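Galactitol-1-phosphate 5-dehydrogenase (Escherichia coli, PDB 4UEJ) oxidises galactitol 1-phosphate to D-tagatose 6-phosphate with NAD(+), as a zinc-containing homodimer of the alcohol dehydrogenase family. Local coordinates at residues E60-I65 and M135-G140; K162-I167 and L183-V188; S187-D192 and G205-F210; Q231-T236 and A254-V259; L245-A250 and K279-I284. All coordinates share one frame; numbering follows the deposited sequence. Where two conformers were deposited one is given.

In the fold
From the N terminus, contact 1 comes first: it closes a loop of 69 residues, bringing the run before helix 143-155 back to strand 60-68 of the GroES-like domain. The other four lie in the NAD-type Rossmann domain. Contacts 2 and 3 close consecutive beta-alpha-beta units, share Ser187 and Val188, and set strands 163-167, 187-192 and 208-211 side by side. After the chain returns to the other flank of strand 163-167, contact 4 pairs 231-235 with 255-258. Contact 5 crosses contact 4 in sequence, tying helix 240-249 to the entrance of strand 282-285, outermost within this chain. The centres of contacts 1 and 5 are about 37 Å apart.

Contact 1: E60-I65 and M135-G140; sequences EFSGYI and MPIEDG
Ser62 and Gly140 bring their CA atoms within 5.0 Å of each other, where strand 60-65 of the GroES-like domain passes the turn at Ile137-Gly140 that precedes helix 143-155. The turn is drawn together by a bond from Gly140 N to Ile137 O of 2.9 Å. Gly140 meets the strand with its backbone, since a CB there would collide with Ser62 CB. The link between the two is Ser62 OG, which donates to Ile137 O over a short 2.5 Å. It arrives from above the carbonyl plane, 38° out of it, whereas Gly140 N comes from the opposite face, and the two donors grip this oxygen between them. With chi1 at 59°, OG sits between its own backbone N and carbonyl carbon and faces the turn. Replacing Ser62 by an alanine would probably leave Ile137 O with one of these two donors, the Gly140 amide, and the turn less firmly tied to the strand. Ile137 reaches across to Tyr64: its CG1 packs 3.8 Å from Tyr64 CE2. Ala80 of strand 80-83 touches both residues, and Glu138, turned from the strand, forms a salt bridge with Arg320. Tyr64 OH comes within 3.4 Å of Ile137 CB, and Ile137 CD1 stands 4.1 Å above one face of the tyrosine ring, toward its rim.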
# COMPACT_ATOMS: atom_id res chain seq x y z
N GLU A 60 -6.20 -26.67 -7.53
CA GLU A 60 -4.89 -26.70 -8.17
C GLU A 60 -4.77 -28.05 -8.84
O GLU A 60 -4.15 -28.96 -8.29
CB GLU A 60 -3.76 -26.55 -7.15
CG GLU A 60 -3.78 -25.29 -6.30
CD GLU A 60 -2.65 -25.27 -5.28
OE1 GLU A 60 -2.08 -26.36 -5.01
OE2 GLU A 60 -2.30 -24.19 -4.76
N PHE A 61 -5.39 -28.21 -10.00
CA PHE A 61 -5.38 -29.53 -10.59
C PHE A 61 -5.38 -29.55 -12.11
O PHE A 61 -5.67 -28.56 -12.77
CB PHE A 61 -6.57 -30.37 -10.07
CG PHE A 61 -7.94 -29.84 -10.41
CD1 PHE A 61 -8.60 -28.99 -9.54
CD2 PHE A 61 -8.61 -30.27 -11.54
CE1 PHE A 61 -9.89 -28.53 -9.82
CE2 PHE A 61 -9.91 -29.82 -11.84
CZ PHE A 61 -10.55 -28.97 -10.97
N SER A 62 -5.01 -30.72 -12.65
CA SER A 62 -5.01 -30.95 -14.08
C SER A 62 -5.60 -32.31 -14.38
O SER A 62 -5.78 -33.14 -13.50
CB SER A 62 -3.58 -30.87 -14.63
OG SER A 62 -2.76 -31.84 -14.00
N GLY A 63 -5.89 -32.53 -15.65
CA GLY A 63 -6.45 -33.80 -16.07
C GLY A 63 -6.78 -33.75 -17.54
O GLY A 63 -6.31 -32.87 -18.26
N TYR A 64 -7.58 -34.71 -17.98
CA TYR A 64 -7.95 -34.80 -19.38
C TYR A 64 -9.44 -34.61 -19.55
O TYR A 64 -10.23 -35.06 -18.72
CB TYR A 64 -7.53 -36.15 -19.96
CG TYR A 64 -6.04 -36.36 -19.93
CD1 TYR A 64 -5.23 -35.89 -20.95
CD2 TYR A 64 -5.44 -37.03 -18.87
CE1 TYR A 64 -3.86 -36.08 -20.93
CE2 TYR A 64 -4.07 -37.22 -18.84
CZ TYR A 64 -3.29 -36.74 -19.87
OH TYR A 64 -1.93 -36.93 -19.83
N ILE A 65 -9.82 -33.93 -20.62
CA ILE A 65 -11.23 -33.79 -20.95
C ILE A 65 -11.83 -35.18 -21.19
O ILE A 65 -11.36 -35.94 -22.04
CB ILE A 65 -11.45 -32.90 -22.18
CG1 ILE A 65 -10.94 -31.48 -21.93
CG2 ILE A 65 -12.94 -32.89 -22.56
CD1 ILE A 65 -11.60 -30.78 -20.76
N MET A 135 3.38 -31.34 -22.35
CA MET A 135 3.54 -31.08 -20.93
C MET A 135 3.11 -32.27 -20.09
O MET A 135 1.98 -32.76 -20.24
CB MET A 135 2.75 -29.83 -20.52
CG MET A 135 2.78 -29.55 -19.04
SD MET A 135 1.92 -28.04 -18.55
CE MET A 135 2.91 -26.78 -19.35
N PRO A 136 3.99 -32.76 -19.22
CA PRO A 136 3.58 -33.83 -18.31
C PRO A 136 2.36 -33.36 -17.53
O PRO A 136 2.37 -32.25 -17.00
CB PRO A 136 4.80 -34.04 -17.41
CG PRO A 136 5.96 -33.53 -18.24
CD PRO A 136 5.39 -32.35 -18.99
N ILE A 137 1.31 -34.18 -17.53
CA ILE A 137 0.01 -33.75 -17.03
C ILE A 137 0.08 -33.33 -15.57
O ILE A 137 -0.58 -32.38 -15.16
CB ILE A 137 -1.06 -34.85 -17.23
CG1 ILE A 137 -2.45 -34.31 -16.91
CG2 ILE A 137 -0.75 -36.10 -16.41
CD1 ILE A 137 -2.87 -33.19 -17.83
N GLU A 138 0.93 -34.01 -14.80
CA GLU A 138 1.13 -33.69 -13.39
C GLU A 138 1.55 -32.24 -13.22
O GLU A 138 1.14 -31.58 -12.26
CB GLU A 138 2.16 -34.62 -12.75
CG GLU A 138 2.47 -34.29 -11.30
CD GLU A 138 3.47 -35.26 -10.67
OE1 GLU A 138 3.14 -36.46 -10.55
OE2 GLU A 138 4.58 -34.81 -10.30
N ASP A 139 2.36 -31.73 -14.15
CA ASP A 139 2.85 -30.34 -14.05
C ASP A 139 1.72 -29.34 -14.12
O ASP A 139 1.86 -28.20 -13.69
CB ASP A 139 3.84 -30.01 -15.17
CG ASP A 139 5.12 -30.81 -15.08
OD1 ASP A 139 5.23 -31.69 -14.21
OD2 ASP A 139 6.02 -30.55 -15.92
N GLY A 140 0.61 -29.75 -14.72
CA GLY A 140 -0.52 -28.86 -14.92
C GLY A 140 -1.14 -28.40 -13.62
O GLY A 140 -1.75 -27.33 -13.56

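Contact 2: K162-I167 and L183-V188; sequences KNVIII and LGAKSV
Asn163 and Ser187 face each other at the start of two neighbouring parallel strands, 163-167 and 187-192, joined through helix 171-182 as the first beta-alpha-beta unit of the Rossmann domain. Ser187 OG donates to Asn163 OD1 at 2.6 Å, some 20° off the plane of the amide carbonyl. The asparagine CG lies anti to its carbonyl carbon (chi1 -70°), which swings the amide toward the neighbouring strand; its other end, ND2, bonds to Phe229 O. Ser187 OG, placed between its backbone N and carbonyl carbon, also accepts a hydrogen bond from a water at 2.7 Å. That water donates in turn to Val164 O, at 2.8 Å, linking side chain to backbone across the strands. The long arm of Lys186 runs beside the asparagine in the same direction, CD 3.6 Å from Asn163 OD1, and bends only at its last torsion. On the other face of the sheet, Val164 CG2 rests 3.8 Å from Ala185 CB, while Val188 turns its methyls to Ile177, Ala180 and Val181 of the crossover helix. The backbone pairing is led by Val164 N to Ser187 O, and Lys162 O takes Lys186 N at 2.8 Å and, weakly, Ser187 N. Polar groups on one face are thus met by amide, hydroxyl and water, whereas toward helix 171-182 the contacts are aliphatic, so hydrogen bonds probably hold one side of the pairing and apolar burial the other.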
# COMPACT_ATOMS: atom_id res chain seq x y z
N LYS A 162 14.63 -5.62 -10.86
CA LYS A 162 14.31 -5.29 -9.48
C LYS A 162 14.99 -6.22 -8.49
O LYS A 162 15.38 -7.35 -8.80
CB LYS A 162 12.79 -5.31 -9.25
CG LYS A 162 12.05 -4.28 -10.09
CD LYS A 162 10.56 -4.23 -9.78
CE LYS A 162 9.87 -3.16 -10.62
NZ LYS A 162 8.36 -3.19 -10.54
N ASN A 163 15.14 -5.72 -7.27
CA ASN A 163 15.65 -6.53 -6.18
C ASN A 163 14.46 -7.16 -5.48
O ASN A 163 13.78 -6.52 -4.67
CB ASN A 163 16.49 -5.68 -5.24
CG ASN A 163 17.79 -5.25 -5.89
OD1 ASN A 163 18.53 -6.10 -6.40
ND2 ASN A 163 18.07 -3.95 -5.90
N VAL A 164 14.22 -8.41 -5.81
CA VAL A 164 13.02 -9.09 -5.36
C VAL A 164 13.30 -9.78 -4.04
O VAL A 164 14.36 -10.39 -3.83
CB VAL A 164 12.53 -10.10 -6.43
CG1 VAL A 164 11.36 -10.95 -5.91
CG2 VAL A 164 12.08 -9.34 -7.68
N ILE A 165 12.35 -9.64 -3.13
CA ILE A 165 12.43 -10.31 -1.85
C ILE A 165 11.16 -11.12 -1.69
O ILE A 165 10.06 -10.56 -1.73
CB ILE A 165 12.59 -9.31 -0.69
CG1 ILE A 165 13.82 -8.43 -0.92
CG2 ILE A 165 12.66 -10.03 0.65
CD1 ILE A 165 14.03 -7.37 0.18
N ILE A 166 11.30 -12.42 -1.52
CA ILE A 166 10.15 -13.28 -1.31
C ILE A 166 10.10 -13.72 0.14
O ILE A 166 11.01 -14.37 0.63
CB ILE A 166 10.19 -14.55 -2.21
CG1 ILE A 166 10.36 -14.16 -3.69
CG2 ILE A 166 8.93 -15.39 -1.96
CD1 ILE A 166 9.27 -13.22 -4.27
N ILE A 167 9.03 -13.35 0.84
CA ILE A 167 8.92 -13.73 2.24
C ILE A 167 7.94 -14.90 2.32
O ILE A 167 6.79 -14.80 1.88
CB ILE A 167 8.46 -12.55 3.12
CG1 ILE A 167 9.44 -11.39 3.02
CG2 ILE A 167 8.36 -12.98 4.57
CD1 ILE A 167 8.88 -10.08 3.62
N LEU A 183 12.21 -14.08 -15.11
CA LEU A 183 11.66 -12.84 -15.64
C LEU A 183 12.62 -11.67 -15.47
O LEU A 183 12.25 -10.51 -15.67
CB LEU A 183 10.33 -12.52 -14.96
CG LEU A 183 9.24 -13.58 -15.17
CD1 LEU A 183 8.11 -13.30 -14.23
CD2 LEU A 183 8.76 -13.58 -16.61
N GLY A 184 13.85 -11.98 -15.06
CA GLY A 184 14.93 -11.02 -15.11
C GLY A 184 15.12 -10.11 -13.91
O GLY A 184 15.69 -9.03 -14.04
N ALA A 185 14.68 -10.55 -12.74
CA ALA A 185 15.01 -9.83 -11.50
C ALA A 185 16.52 -9.63 -11.37
O ALA A 185 17.31 -10.50 -11.75
CB ALA A 185 14.48 -10.60 -10.29
N LYS A 186 16.93 -8.48 -10.84
CA LYS A 186 18.34 -8.19 -10.61
C LYS A 186 18.90 -9.11 -9.55
O LYS A 186 20.00 -9.64 -9.68
CB LYS A 186 18.52 -6.73 -10.19
CG LYS A 186 19.96 -6.38 -9.81
CD LYS A 186 20.10 -4.92 -9.41
CE LYS A 186 21.51 -4.59 -8.98
NZ LYS A 186 22.46 -4.60 -10.13
N SER A 187 18.13 -9.31 -8.49
CA SER A 187 18.48 -10.24 -7.43
C SER A 187 17.20 -10.84 -6.86
O SER A 187 16.12 -10.26 -6.99
CB SER A 187 19.27 -9.54 -6.33
OG SER A 187 18.44 -8.59 -5.66
N VAL A 188 17.33 -12.00 -6.22
CA VAL A 188 16.21 -12.54 -5.47
C VAL A 188 16.70 -12.97 -4.10
O VAL A 188 17.70 -13.69 -3.99
CB VAL A 188 15.55 -13.74 -6.19
CG1 VAL A 188 14.36 -14.23 -5.40
CG2 VAL A 188 15.17 -13.35 -7.60
O HOH W 1 16.87 -9.22 -3.50

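Contact 3: S187-D192 and G205-F210; sequences SVTAID and GAMQTF
The second beta-alpha-beta unit of the Rossmann domain lays strand 208-210 parallel to strand 187-192, so that Ala190 stands level with Thr209 and Ile191 with Phe210. Ala190 bonds to strand 208-210 through both its N, to Gln208 O at 3.0 Å, and its O, from Phe210 N at 2.9 Å. Val188 O takes Met207 N at 2.8 Å, and Asp192 N closes the row on Phe210 O. A water bridges Val188 N and the O of Gly205, the positive-phi glycine of the Schellman motif that ends helix 196-203. Gln208 reaches across: its extended amide sets NE2 3.0 Å from Thr189 OG1, the bond nearly straight at 165° and in the amide plane. The same threonine covers Phe210, CG2 lying 4.2 Å from the ring centroid as a CH-pi contact over one face. Its chi1 of -68° sends OG1 to the glutamine and CG2 to the ring. Ile191 CD1 meets that ring at its edge, 3.9 Å from CD2, and Met220 and Val223 of helix 217-223 pack on it too. Asp192, whose OD1 accepts from Ala169 N in what is probably the glycine-rich turn, is the strand-end acidic residue common in NAD-dependent Rossmann folds.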
# COMPACT_ATOMS: atom_id res chain seq x y z
N SER A 187 18.13 -9.31 -8.49
CA SER A 187 18.48 -10.24 -7.43
C SER A 187 17.20 -10.84 -6.86
O SER A 187 16.12 -10.26 -6.99
CB SER A 187 19.27 -9.54 -6.33
OG SER A 187 18.44 -8.59 -5.66
N VAL A 188 17.33 -12.00 -6.22
CA VAL A 188 16.21 -12.54 -5.47
C VAL A 188 16.70 -12.97 -4.10
O VAL A 188 17.70 -13.69 -3.99
CB VAL A 188 15.55 -13.74 -6.19
CG1 VAL A 188 14.36 -14.23 -5.40
CG2 VAL A 188 15.17 -13.35 -7.60
N THR A 189 16.02 -12.51 -3.06
CA THR A 189 16.32 -12.84 -1.68
C THR A 189 15.15 -13.63 -1.12
O THR A 189 14.01 -13.26 -1.38
CB THR A 189 16.55 -11.57 -0.84
OG1 THR A 189 17.76 -10.93 -1.28
CG2 THR A 189 16.66 -11.90 0.64
N ALA A 190 15.40 -14.69 -0.37
CA ALA A 190 14.29 -15.44 0.22
C ALA A 190 14.35 -15.38 1.74
O ALA A 190 15.41 -15.50 2.32
CB ALA A 190 14.31 -16.89 -0.26
N ILE A 191 13.19 -15.19 2.38
CA ILE A 191 13.12 -15.08 3.82
C ILE A 191 12.09 -16.06 4.38
O ILE A 191 10.98 -16.13 3.88
CB ILE A 191 12.75 -13.64 4.25
CG1 ILE A 191 13.73 -12.64 3.63
CG2 ILE A 191 12.71 -13.54 5.77
CD1 ILE A 191 13.46 -11.16 4.03
N ASP A 192 12.46 -16.81 5.42
CA ASP A 192 11.54 -17.78 6.01
C ASP A 192 11.91 -18.10 7.46
O ASP A 192 13.06 -17.92 7.86
CB ASP A 192 11.52 -19.08 5.19
CG ASP A 192 10.29 -19.93 5.48
OD1 ASP A 192 9.17 -19.48 5.17
OD2 ASP A 192 10.44 -21.04 6.02
N GLY A 205 17.62 -20.19 -7.37
CA GLY A 205 18.17 -18.93 -7.83
C GLY A 205 18.19 -17.78 -6.85
O GLY A 205 18.66 -16.70 -7.21
N ALA A 206 17.72 -17.97 -5.62
CA ALA A 206 17.88 -16.89 -4.63
C ALA A 206 19.37 -16.73 -4.35
O ALA A 206 20.07 -17.71 -4.15
CB ALA A 206 17.09 -17.18 -3.35
N MET A 207 19.86 -15.50 -4.38
CA MET A 207 21.29 -15.29 -4.19
C MET A 207 21.64 -15.20 -2.71
O MET A 207 22.79 -15.36 -2.32
CB MET A 207 21.76 -14.05 -4.94
CG MET A 207 20.86 -12.83 -4.83
SD MET A 207 21.26 -11.80 -3.40
CE MET A 207 22.97 -11.39 -3.74
N GLN A 208 20.62 -14.98 -1.88
CA GLN A 208 20.79 -15.07 -0.43
C GLN A 208 19.46 -15.35 0.27
O GLN A 208 18.39 -15.11 -0.30
CB GLN A 208 21.39 -13.78 0.11
CG GLN A 208 20.44 -12.61 -0.02
CD GLN A 208 21.13 -11.30 0.28
OE1 GLN A 208 22.24 -11.27 0.82
NE2 GLN A 208 20.47 -10.20 -0.09
N THR A 209 19.56 -15.86 1.49
CA THR A 209 18.41 -16.21 2.31
C THR A 209 18.60 -15.72 3.74
O THR A 209 19.70 -15.76 4.29
CB THR A 209 18.17 -17.73 2.35
OG1 THR A 209 19.33 -18.40 2.86
CG2 THR A 209 17.86 -18.27 0.96
N PHE A 210 17.51 -15.24 4.34
CA PHE A 210 17.50 -14.86 5.75
C PHE A 210 16.54 -15.75 6.52
O PHE A 210 15.36 -15.87 6.16
CB PHE A 210 17.08 -13.39 5.92
CG PHE A 210 17.88 -12.41 5.10
CD1 PHE A 210 19.23 -12.62 4.85
CD2 PHE A 210 17.29 -11.25 4.62
CE1 PHE A 210 19.96 -11.71 4.10
CE2 PHE A 210 18.02 -10.33 3.87
CZ PHE A 210 19.36 -10.56 3.62
O HOH W 2 19.16 -13.86 -7.40

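Contact 4: Q231-T236 and A254-V259; sequences QLILET and AQLALV
Gln231 and Ala254 start a parallel pairing in which strands 231-235 and 255-258, joined through helix 240-249 as a right-handed beta-alpha-beta crossover of the Rossmann sheet, run at 18° to each other and exchange five backbone bonds. Gln255 N donates to Gln231 O at 2.9 Å, and Gln255 O accepts Ile233 N at 2.7 Å. Ile233 O then takes Ala257 N at 2.7 Å, almost head-on, with a C=O to donor angle of 176°. Ala257 O receives Glu235 N, and Glu235 O receives Val259 N, both at 2.9 Å. Gln231 O has a second donor, a water at 2.7 Å that also donates to Gln255 OE1 at 2.8 Å. Beyond the two strands, Gln255 OE1 accepts from Lys162 NZ and its NE2 donates to Ala156 O, while Gln231 spans Gly251 N and Leu227 O. The carboxylate of buried Glu235, its chain first anti to the backbone N (chi1 -155°) and then bent at chi2, meets Ala237 N and Gly238 N just after the strand and Thr242 OG1, donors expected to stabilise a negative charge. Thr236 OG1 bonds to Ile167 O of the neighbouring strand. Between the bonds, Leu234 CD1 packs 4.1 Å from Ala257 CB. The Val259 side chain lies about 5 Å from the bound glycerol, so this end of the pair borders the active-site cleft. Phe153 of helix 143-155 packs on Leu232 and Leu234, Ile233 and Leu256 lie against Ala246 of helix 240-249, strand 163-167 flanks Leu234 through backbone bonds, and Leu258 touches Leu277 of the second subunit.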
# COMPACT_ATOMS: atom_id res chain seq x y z
N GLN A 231 13.30 -2.33 -4.85
CA GLN A 231 12.83 -3.57 -4.26
C GLN A 231 11.39 -3.87 -4.60
O GLN A 231 10.56 -2.98 -4.70
CB GLN A 231 12.97 -3.54 -2.74
CG GLN A 231 14.38 -3.70 -2.26
CD GLN A 231 14.47 -3.66 -0.76
OE1 GLN A 231 13.49 -3.35 -0.08
NE2 GLN A 231 15.64 -3.97 -0.23
N LEU A 232 11.13 -5.15 -4.77
CA LEU A 232 9.78 -5.68 -4.86
C LEU A 232 9.72 -6.83 -3.89
O LEU A 232 10.39 -7.86 -4.08
CB LEU A 232 9.48 -6.13 -6.29
CG LEU A 232 8.21 -6.96 -6.49
CD1 LEU A 232 7.02 -6.15 -5.99
CD2 LEU A 232 8.06 -7.33 -7.97
N ILE A 233 8.94 -6.64 -2.83
CA ILE A 233 8.83 -7.60 -1.77
C ILE A 233 7.48 -8.31 -1.88
O ILE A 233 6.44 -7.66 -1.94
CB ILE A 233 8.96 -6.92 -0.40
CG1 ILE A 233 10.22 -6.05 -0.33
CG2 ILE A 233 8.89 -7.92 0.72
CD1 ILE A 233 10.35 -5.21 0.94
N LEU A 234 7.50 -9.63 -1.95
CA LEU A 234 6.23 -10.37 -1.95
C LEU A 234 6.05 -11.04 -0.61
O LEU A 234 6.86 -11.88 -0.21
CB LEU A 234 6.20 -11.43 -3.05
CG LEU A 234 5.63 -11.05 -4.40
CD1 LEU A 234 6.49 -9.97 -5.04
CD2 LEU A 234 5.54 -12.30 -5.28
N GLU A 235 5.00 -10.66 0.09
CA GLU A 235 4.63 -11.27 1.35
C GLU A 235 3.72 -12.45 1.04
O GLU A 235 2.55 -12.25 0.70
CB GLU A 235 3.93 -10.26 2.27
CG GLU A 235 4.06 -10.59 3.75
CD GLU A 235 3.57 -11.99 4.05
OE1 GLU A 235 2.36 -12.26 3.87
OE2 GLU A 235 4.40 -12.84 4.39
N THR A 236 4.24 -13.67 1.19
CA THR A 236 3.45 -14.86 0.88
C THR A 236 3.08 -15.69 2.11
O THR A 236 2.27 -16.61 2.02
CB THR A 236 4.18 -15.79 -0.12
OG1 THR A 236 5.27 -16.47 0.53
CG2 THR A 236 4.73 -14.97 -1.29
N ALA A 254 10.28 0.99 -1.87
CA ALA A 254 10.05 -0.41 -2.20
C ALA A 254 8.60 -0.62 -2.54
O ALA A 254 7.72 0.10 -2.06
CB ALA A 254 10.47 -1.35 -1.05
N GLN A 255 8.37 -1.58 -3.42
CA GLN A 255 7.04 -2.10 -3.67
C GLN A 255 6.82 -3.30 -2.78
O GLN A 255 7.66 -4.22 -2.73
CB GLN A 255 6.84 -2.50 -5.12
CG GLN A 255 6.80 -1.34 -6.10
CD GLN A 255 6.87 -1.85 -7.52
OE1 GLN A 255 7.84 -2.50 -7.92
NE2 GLN A 255 5.82 -1.59 -8.28
N LEU A 256 5.70 -3.34 -2.08
CA LEU A 256 5.39 -4.47 -1.21
C LEU A 256 4.06 -5.09 -1.60
O LEU A 256 2.99 -4.56 -1.30
CB LEU A 256 5.36 -4.04 0.26
CG LEU A 256 4.76 -5.00 1.29
CD1 LEU A 256 5.36 -6.40 1.19
CD2 LEU A 256 4.96 -4.42 2.68
N ALA A 257 4.15 -6.25 -2.26
CA ALA A 257 2.96 -6.96 -2.74
C ALA A 257 2.49 -7.96 -1.71
O ALA A 257 3.24 -8.85 -1.29
CB ALA A 257 3.24 -7.65 -4.06
N LEU A 258 1.23 -7.82 -1.32
CA LEU A 258 0.66 -8.65 -0.28
C LEU A 258 -0.12 -9.77 -0.94
O LEU A 258 -1.12 -9.52 -1.59
CB LEU A 258 -0.25 -7.83 0.64
CG LEU A 258 0.39 -6.64 1.36
CD1 LEU A 258 -0.67 -5.87 2.13
CD2 LEU A 258 1.50 -7.10 2.28
N VAL A 259 0.35 -10.99 -0.73
CA VAL A 259 -0.20 -12.15 -1.38
C VAL A 259 -0.92 -13.01 -0.35
O VAL A 259 -1.96 -13.60 -0.62
CB VAL A 259 0.91 -12.94 -2.08
CG1 VAL A 259 0.36 -14.15 -2.80
CG2 VAL A 259 1.66 -12.03 -3.05
O HOH W 3 10.36 -1.62 -7.06

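Contact 5: L245-A250 and K279-I284; sequences LAVEIA and KELTVI
Val247, in the last turn of helix 240-249, offers its carbonyl to Lys279: NZ donates to Val247 O at 2.9 Å, in the carbonyl plane. Val247 CG1 lies 4.3 Å from Leu281 CD1. Glu248 follows with a weak bond from Lys279 NZ to its O at 3.0 Å, while its carboxylate goes to Lys275, in a salt bridge, and to Thr272. The helix packs on one face of the Rossmann sheet, Ile249 touching Ile191 of strand 187-192, and strand 282-285, outermost within this chain, carries that sheet into the second subunit through an antiparallel ladder at Val283. Ala250, the first residue beyond the helix, gives Lys279 NZ its third acceptor, O at 2.8 Å on a lone pair. All torsions past CG being extended, the lysine spans the gap and lays its positive charge at the carboxyl end of the helix, where it probably offsets the partial negative charge of the C-terminal carbonyls. Replacing Lys279 by a methionine would probably strip Val247 O, Glu248 O and Ala250 O of this common donor and leave the helix end without its counter-charge. Ala250 CB also rests against Leu281 CD2 at 3.7 Å.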
# COMPACT_ATOMS: atom_id res chain seq x y z
N LEU A 245 7.51 -7.46 9.17
CA LEU A 245 8.91 -7.61 8.75
C LEU A 245 9.15 -6.91 7.42
O LEU A 245 10.16 -6.22 7.23
CB LEU A 245 9.28 -9.09 8.65
CG LEU A 245 10.70 -9.32 8.15
CD1 LEU A 245 11.69 -8.89 9.20
CD2 LEU A 245 10.89 -10.80 7.81
N ALA A 246 8.22 -7.08 6.50
CA ALA A 246 8.37 -6.53 5.16
C ALA A 246 8.51 -5.01 5.24
O ALA A 246 9.36 -4.41 4.59
CB ALA A 246 7.18 -6.93 4.29
N VAL A 247 7.69 -4.38 6.07
CA VAL A 247 7.75 -2.93 6.22
C VAL A 247 9.06 -2.53 6.87
O VAL A 247 9.70 -1.56 6.46
CB VAL A 247 6.57 -2.40 7.04
CG1 VAL A 247 6.76 -0.91 7.36
CG2 VAL A 247 5.28 -2.63 6.27
N GLU A 248 9.48 -3.28 7.89
CA GLU A 248 10.70 -2.95 8.61
C GLU A 248 11.97 -3.09 7.76
O GLU A 248 12.91 -2.32 7.93
CB GLU A 248 10.82 -3.80 9.88
CG GLU A 248 9.82 -3.39 10.96
CD GLU A 248 10.11 -2.01 11.53
OE1 GLU A 248 11.28 -1.58 11.50
OE2 GLU A 248 9.17 -1.35 12.02
N ILE A 249 12.01 -4.06 6.85
CA ILE A 249 13.23 -4.26 6.09
C ILE A 249 13.25 -3.48 4.80
O ILE A 249 14.30 -3.32 4.19
CB ILE A 249 13.49 -5.75 5.77
CG1 ILE A 249 12.46 -6.27 4.76
CG2 ILE A 249 13.51 -6.55 7.05
CD1 ILE A 249 12.72 -7.70 4.33
N ALA A 250 12.08 -2.98 4.38
CA ALA A 250 11.96 -2.40 3.05
C ALA A 250 12.93 -1.24 2.82
O ALA A 250 13.20 -0.45 3.73
CB ALA A 250 10.53 -1.93 2.81
N LYS A 279 9.43 5.80 4.14
CA LYS A 279 10.10 5.14 3.03
C LYS A 279 9.36 5.32 1.72
O LYS A 279 9.84 4.93 0.67
CB LYS A 279 10.28 3.63 3.31
CG LYS A 279 11.03 3.33 4.59
CD LYS A 279 11.08 1.82 4.82
CE LYS A 279 11.81 1.50 6.11
NZ LYS A 279 12.06 0.03 6.24
N GLU A 280 8.18 5.93 1.81
CA GLU A 280 7.28 6.07 0.66
C GLU A 280 7.10 4.73 -0.06
O GLU A 280 7.28 4.62 -1.27
CB GLU A 280 7.78 7.16 -0.29
CG GLU A 280 7.56 8.55 0.34
CD GLU A 280 7.81 9.73 -0.60
OE1 GLU A 280 8.69 9.66 -1.47
OE2 GLU A 280 7.11 10.75 -0.46
N LEU A 281 6.72 3.72 0.70
CA LEU A 281 6.44 2.41 0.14
C LEU A 281 5.17 2.47 -0.70
O LEU A 281 4.33 3.35 -0.53
CB LEU A 281 6.27 1.38 1.25
CG LEU A 281 7.43 1.28 2.24
CD1 LEU A 281 7.15 0.16 3.22
CD2 LEU A 281 8.73 1.04 1.47
N THR A 282 5.08 1.54 -1.63
CA THR A 282 3.83 1.27 -2.33
C THR A 282 3.41 -0.13 -1.95
O THR A 282 4.12 -1.09 -2.24
CB THR A 282 3.98 1.36 -3.83
OG1 THR A 282 4.38 2.68 -4.19
CG2 THR A 282 2.66 1.03 -4.50
N VAL A 283 2.28 -0.24 -1.27
CA VAL A 283 1.79 -1.53 -0.81
C VAL A 283 0.67 -1.93 -1.77
O VAL A 283 -0.29 -1.18 -1.96
CB VAL A 283 1.29 -1.46 0.64
CG1 VAL A 283 0.76 -2.81 1.10
CG2 VAL A 283 2.41 -1.01 1.57
N ILE A 284 0.82 -3.11 -2.36
CA ILE A 284 -0.02 -3.57 -3.46
C ILE A 284 -0.80 -4.78 -3.00
O ILE A 284 -0.22 -5.83 -2.75
CB ILE A 284 0.85 -3.93 -4.69
CG1 ILE A 284 1.65 -2.71 -5.16
CG2 ILE A 284 0.02 -4.56 -5.82
CD1 ILE A 284 2.83 -3.06 -6.06